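Local coordinates for replication protein B (Plasmid RSF1010, PDB 3H20) that acts as the primase that starts replication of plasmid RSF1010, probably joining nucleotides on single-stranded DNA with release of diphosphate, at residues Lys88-Pro102 with Pro164-Ala178. Residues are numbered along the deposited sequence; the frame is centred on the assembly and turned at random.
Sequences KAEGREPALVVETSP and PWVLLRESKGKTATA. With SO4 (sulfate ion), chain B.
E99 OE1 takes two donors from R169, NE at 2.7 Å nearly along the C-O axis and NH2 by a weak bond, while E99 OE2 accepts from the backbone of K103. The carboxylate is turned 50° from the guanidinium plane, and L167 CD1 lies above one guanidinium face, offset toward its rim. The two strands that carry these side chains, 96-99 and 167-170, pair antiparallel, with a classic beta bulge where R169 and E170 both face V97. V97 O receives R169 N at 2.8 Å and E170 N only weakly. On the other face of the sheet, V98 CG1 presses V166 CG1 at 3.4 Å, a tight fit.

With CG between the backbone N and the carbonyl carbon (chi1 67°), E170 runs out past V97 CG2, and its OE1 meets K88 NZ at 2.8 Å on the syn lone pair. Beyond the strands, E93 grips T177 with both oxygens, OE1 on the backbone N and OE2 on OG1 (2.7 Å), just ahead of helix 179-206. Were E93 replaced, an alanine here would be likely to leave both T177 donors without these acceptors and the loop less firmly fixed. Strand 96-99 leads into T100, which touches the bound diphosphate; ion pairs and backbone bonds thus fasten edge strand 167-170 of the primase domain.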
# COMPACT_ATOMS: atom_id res chain seq x y z
N LYS A 88 1.45 18.65 -20.79
CA LYS A 88 2.29 19.80 -21.17
C LYS A 88 1.59 21.16 -20.97
O LYS A 88 2.21 22.10 -20.46
CB LYS A 88 2.78 19.66 -22.61
CG LYS A 88 3.82 18.55 -22.81
CD LYS A 88 4.17 18.42 -24.30
CE LYS A 88 5.13 17.26 -24.54
NZ LYS A 88 5.54 17.21 -25.98
N ALA A 89 0.32 21.25 -21.36
CA ALA A 89 -0.44 22.50 -21.29
C ALA A 89 -0.84 22.88 -19.86
O ALA A 89 -1.33 23.99 -19.61
CB ALA A 89 -1.68 22.43 -22.19
N GLU A 90 -0.63 21.95 -18.94
CA GLU A 90 -0.96 22.11 -17.52
C GLU A 90 0.29 22.16 -16.62
O GLU A 90 0.18 22.13 -15.39
CB GLU A 90 -1.90 20.98 -17.07
CG GLU A 90 -3.29 21.07 -17.75
CD GLU A 90 -4.16 19.82 -17.59
OE1 GLU A 90 -3.85 18.94 -16.76
OE2 GLU A 90 -5.19 19.74 -18.30
N GLY A 91 1.47 22.28 -17.23
CA GLY A 91 2.70 22.38 -16.45
C GLY A 91 3.21 21.06 -15.87
O GLY A 91 4.07 21.06 -14.98
N ARG A 92 2.69 19.95 -16.38
CA ARG A 92 3.22 18.61 -16.05
C ARG A 92 4.08 18.09 -17.21
O ARG A 92 3.92 16.94 -17.66
CB ARG A 92 2.08 17.62 -15.75
CG ARG A 92 1.43 17.75 -14.35
CD ARG A 92 0.55 19.00 -14.22
NE ARG A 92 -0.35 18.86 -13.07
CZ ARG A 92 -0.87 19.88 -12.38
NH1 ARG A 92 -0.60 21.14 -12.73
NH2 ARG A 92 -1.67 19.62 -11.35
N GLU A 93 4.98 18.94 -17.70
CA GLU A 93 5.82 18.60 -18.86
C GLU A 93 6.70 17.39 -18.50
O GLU A 93 7.36 17.39 -17.45
CB GLU A 93 6.74 19.77 -19.27
CG GLU A 93 6.04 21.09 -19.63
CD GLU A 93 5.90 22.04 -18.43
OE1 GLU A 93 5.91 21.58 -17.26
OE2 GLU A 93 5.77 23.25 -18.68
N PRO A 94 6.70 16.38 -19.36
CA PRO A 94 7.54 15.19 -19.16
C PRO A 94 9.03 15.53 -19.23
O PRO A 94 9.44 16.34 -20.06
CB PRO A 94 7.16 14.29 -20.33
CG PRO A 94 5.76 14.67 -20.65
CD PRO A 94 5.67 16.15 -20.39
N ALA A 95 9.82 14.92 -18.36
CA ALA A 95 11.27 14.95 -18.50
C ALA A 95 11.75 13.99 -19.58
O ALA A 95 12.80 14.21 -20.20
CB ALA A 95 11.94 14.62 -17.17
N LEU A 96 10.98 12.93 -19.81
CA LEU A 96 11.15 12.10 -20.99
C LEU A 96 9.88 11.33 -21.31
O LEU A 96 9.06 11.07 -20.43
CB LEU A 96 12.33 11.14 -20.81
CG LEU A 96 12.27 10.23 -19.58
CD1 LEU A 96 12.85 8.86 -19.90
CD2 LEU A 96 12.99 10.86 -18.40
N VAL A 97 9.72 10.95 -22.58
CA VAL A 97 8.57 10.14 -23.00
C VAL A 97 9.08 8.90 -23.73
O VAL A 97 9.94 8.99 -24.61
CB VAL A 97 7.63 10.95 -23.94
CG1 VAL A 97 6.44 10.09 -24.45
CG2 VAL A 97 7.08 12.20 -23.24
N VAL A 98 8.51 7.75 -23.36
CA VAL A 98 8.84 6.47 -23.97
C VAL A 98 7.57 5.84 -24.57
O VAL A 98 6.53 5.74 -23.90
CB VAL A 98 9.51 5.52 -22.92
CG1 VAL A 98 9.57 4.07 -23.42
CG2 VAL A 98 10.94 6.02 -22.55
N GLU A 99 7.65 5.45 -25.84
CA GLU A 99 6.56 4.72 -26.49
C GLU A 99 6.80 3.22 -26.28
O GLU A 99 7.78 2.66 -26.79
CB GLU A 99 6.49 5.06 -27.98
CG GLU A 99 5.23 4.51 -28.72
CD GLU A 99 4.99 5.19 -30.08
OE1 GLU A 99 5.93 5.82 -30.61
OE2 GLU A 99 3.86 5.07 -30.62
N THR A 100 5.93 2.58 -25.52
CA THR A 100 6.11 1.18 -25.11
C THR A 100 5.56 0.20 -26.14
O THR A 100 6.06 -0.92 -26.29
CB THR A 100 5.44 0.93 -23.74
OG1 THR A 100 4.06 1.29 -23.82
CG2 THR A 100 6.11 1.75 -22.66
N SER A 101 4.50 0.63 -26.82
CA SER A 101 3.92 -0.05 -27.96
C SER A 101 3.21 1.05 -28.77
O SER A 101 3.01 2.16 -28.25
CB SER A 101 2.95 -1.16 -27.52
OG SER A 101 1.90 -0.66 -26.70
N PRO A 102 2.82 0.77 -30.03
CA PRO A 102 2.19 1.82 -30.84
C PRO A 102 1.01 2.55 -30.18
O PRO A 102 0.03 1.93 -29.74
CB PRO A 102 1.74 1.06 -32.10
CG PRO A 102 2.70 -0.06 -32.21
CD PRO A 102 2.98 -0.49 -30.80
N PRO A 164 6.81 -5.08 -31.33
CA PRO A 164 7.11 -3.65 -31.37
C PRO A 164 8.36 -3.23 -30.60
O PRO A 164 8.72 -3.86 -29.60
CB PRO A 164 5.87 -3.00 -30.75
CG PRO A 164 5.26 -4.05 -29.90
CD PRO A 164 5.65 -5.38 -30.47
N TRP A 165 9.00 -2.17 -31.07
CA TRP A 165 10.18 -1.60 -30.43
C TRP A 165 9.81 -0.52 -29.41
O TRP A 165 8.90 0.28 -29.66
CB TRP A 165 11.11 -1.00 -31.49
CG TRP A 165 11.88 -2.05 -32.20
CD1 TRP A 165 11.50 -2.74 -33.31
CD2 TRP A 165 13.16 -2.55 -31.82
NE1 TRP A 165 12.49 -3.65 -33.66
CE2 TRP A 165 13.52 -3.54 -32.76
CE3 TRP A 165 14.06 -2.25 -30.78
CZ2 TRP A 165 14.73 -4.23 -32.69
CZ3 TRP A 165 15.25 -2.93 -30.72
CH2 TRP A 165 15.58 -3.91 -31.66
N VAL A 166 10.50 -0.51 -28.27
CA VAL A 166 10.32 0.54 -27.26
C VAL A 166 11.18 1.76 -27.66
O VAL A 166 12.40 1.66 -27.77
CB VAL A 166 10.70 0.02 -25.84
CG1 VAL A 166 10.50 1.11 -24.77
CG2 VAL A 166 9.89 -1.23 -25.49
N LEU A 167 10.53 2.90 -27.90
CA LEU A 167 11.21 4.07 -28.48
C LEU A 167 11.27 5.25 -27.52
O LEU A 167 10.29 5.53 -26.84
CB LEU A 167 10.51 4.51 -29.76
CG LEU A 167 10.35 3.41 -30.83
CD1 LEU A 167 9.38 3.84 -31.93
CD2 LEU A 167 11.68 2.99 -31.42
N LEU A 168 12.41 5.94 -27.49
CA LEU A 168 12.52 7.21 -26.76
C LEU A 168 12.02 8.35 -27.65
O LEU A 168 12.65 8.69 -28.64
CB LEU A 168 13.97 7.49 -26.34
CG LEU A 168 14.20 8.69 -25.42
CD1 LEU A 168 13.61 8.46 -24.03
CD2 LEU A 168 15.71 8.99 -25.33
N ARG A 169 10.89 8.94 -27.28
CA ARG A 169 10.21 9.94 -28.14
C ARG A 169 10.62 11.38 -27.84
O ARG A 169 10.67 12.23 -28.74
CB ARG A 169 8.68 9.78 -28.05
CG ARG A 169 8.16 8.51 -28.70
CD ARG A 169 8.78 8.32 -30.08
NE ARG A 169 7.94 7.55 -30.98
CZ ARG A 169 8.30 7.15 -32.20
NH1 ARG A 169 9.51 7.46 -32.68
NH2 ARG A 169 7.45 6.46 -32.96
N GLU A 170 10.88 11.67 -26.57
CA GLU A 170 11.45 12.97 -26.17
C GLU A 170 12.24 12.82 -24.87
O GLU A 170 12.04 11.86 -24.12
CB GLU A 170 10.41 14.09 -26.13
CG GLU A 170 9.36 14.00 -25.08
CD GLU A 170 8.46 15.24 -25.08
OE1 GLU A 170 7.47 15.25 -25.86
OE2 GLU A 170 8.75 16.19 -24.31
N SER A 171 13.16 13.75 -24.62
CA SER A 171 14.12 13.58 -23.53
C SER A 171 14.74 14.91 -23.10
O SER A 171 15.96 15.02 -22.97
CB SER A 171 15.20 12.56 -23.94
OG SER A 171 15.92 13.02 -25.08
N LYS A 172 13.88 15.90 -22.88
CA LYS A 172 14.32 17.26 -22.51
C LYS A 172 15.01 17.33 -21.16
O LYS A 172 15.95 18.11 -20.99
CB LYS A 172 13.14 18.22 -22.53
CG LYS A 172 12.63 18.59 -23.92
CD LYS A 172 11.30 19.33 -23.81
CE LYS A 172 10.78 19.72 -25.19
NZ LYS A 172 9.51 20.50 -25.07
N GLY A 173 14.54 16.54 -20.19
CA GLY A 173 15.21 16.39 -18.89
C GLY A 173 14.97 17.51 -17.88
O GLY A 173 15.57 17.53 -16.80
N LYS A 174 14.08 18.44 -18.23
CA LYS A 174 13.85 19.62 -17.39
C LYS A 174 12.76 19.41 -16.36
O LYS A 174 11.80 18.67 -16.61
CB LYS A 174 13.45 20.82 -18.26
CG LYS A 174 14.57 21.42 -19.09
CD LYS A 174 14.14 22.79 -19.63
CE LYS A 174 14.13 23.86 -18.53
NZ LYS A 174 13.01 24.85 -18.69
N THR A 175 12.87 20.09 -15.23
CA THR A 175 11.83 20.06 -14.20
C THR A 175 10.51 20.60 -14.76
O THR A 175 10.51 21.59 -15.47
CB THR A 175 12.27 20.88 -12.96
OG1 THR A 175 13.50 20.34 -12.46
CG2 THR A 175 11.21 20.84 -11.88
N ALA A 176 9.39 19.94 -14.44
CA ALA A 176 8.06 20.42 -14.86
C ALA A 176 7.78 21.80 -14.26
O ALA A 176 8.21 22.09 -13.14
CB ALA A 176 6.98 19.43 -14.45
N THR A 177 7.08 22.66 -15.01
CA THR A 177 6.65 23.98 -14.47
C THR A 177 5.92 23.86 -13.12
O THR A 177 6.16 24.65 -12.20
CB THR A 177 5.76 24.74 -15.49
OG1 THR A 177 6.48 24.92 -16.72
CG2 THR A 177 5.35 26.12 -14.95
N ALA A 178 5.04 22.86 -13.02
CA ALA A 178 4.24 22.60 -11.82
C ALA A 178 4.94 21.76 -10.77
O ALA A 178 4.33 21.39 -9.77
CB ALA A 178 2.91 21.94 -12.20
S SO4 B . 15.70 22.04 -14.58
O1 SO4 B . 14.48 22.37 -15.31
O2 SO4 B . 15.75 22.83 -13.35
O3 SO4 B . 15.73 20.62 -14.25
O4 SO4 B . 16.86 22.35 -15.40
O HOH W 1 6.99 19.35 -26.63
O HOH W 2 9.64 17.00 -15.93
O HOH W 3 10.85 15.49 -22.47
O HOH W 4 7.99 17.69 -22.20
O HOH W 5 11.19 18.54 -19.42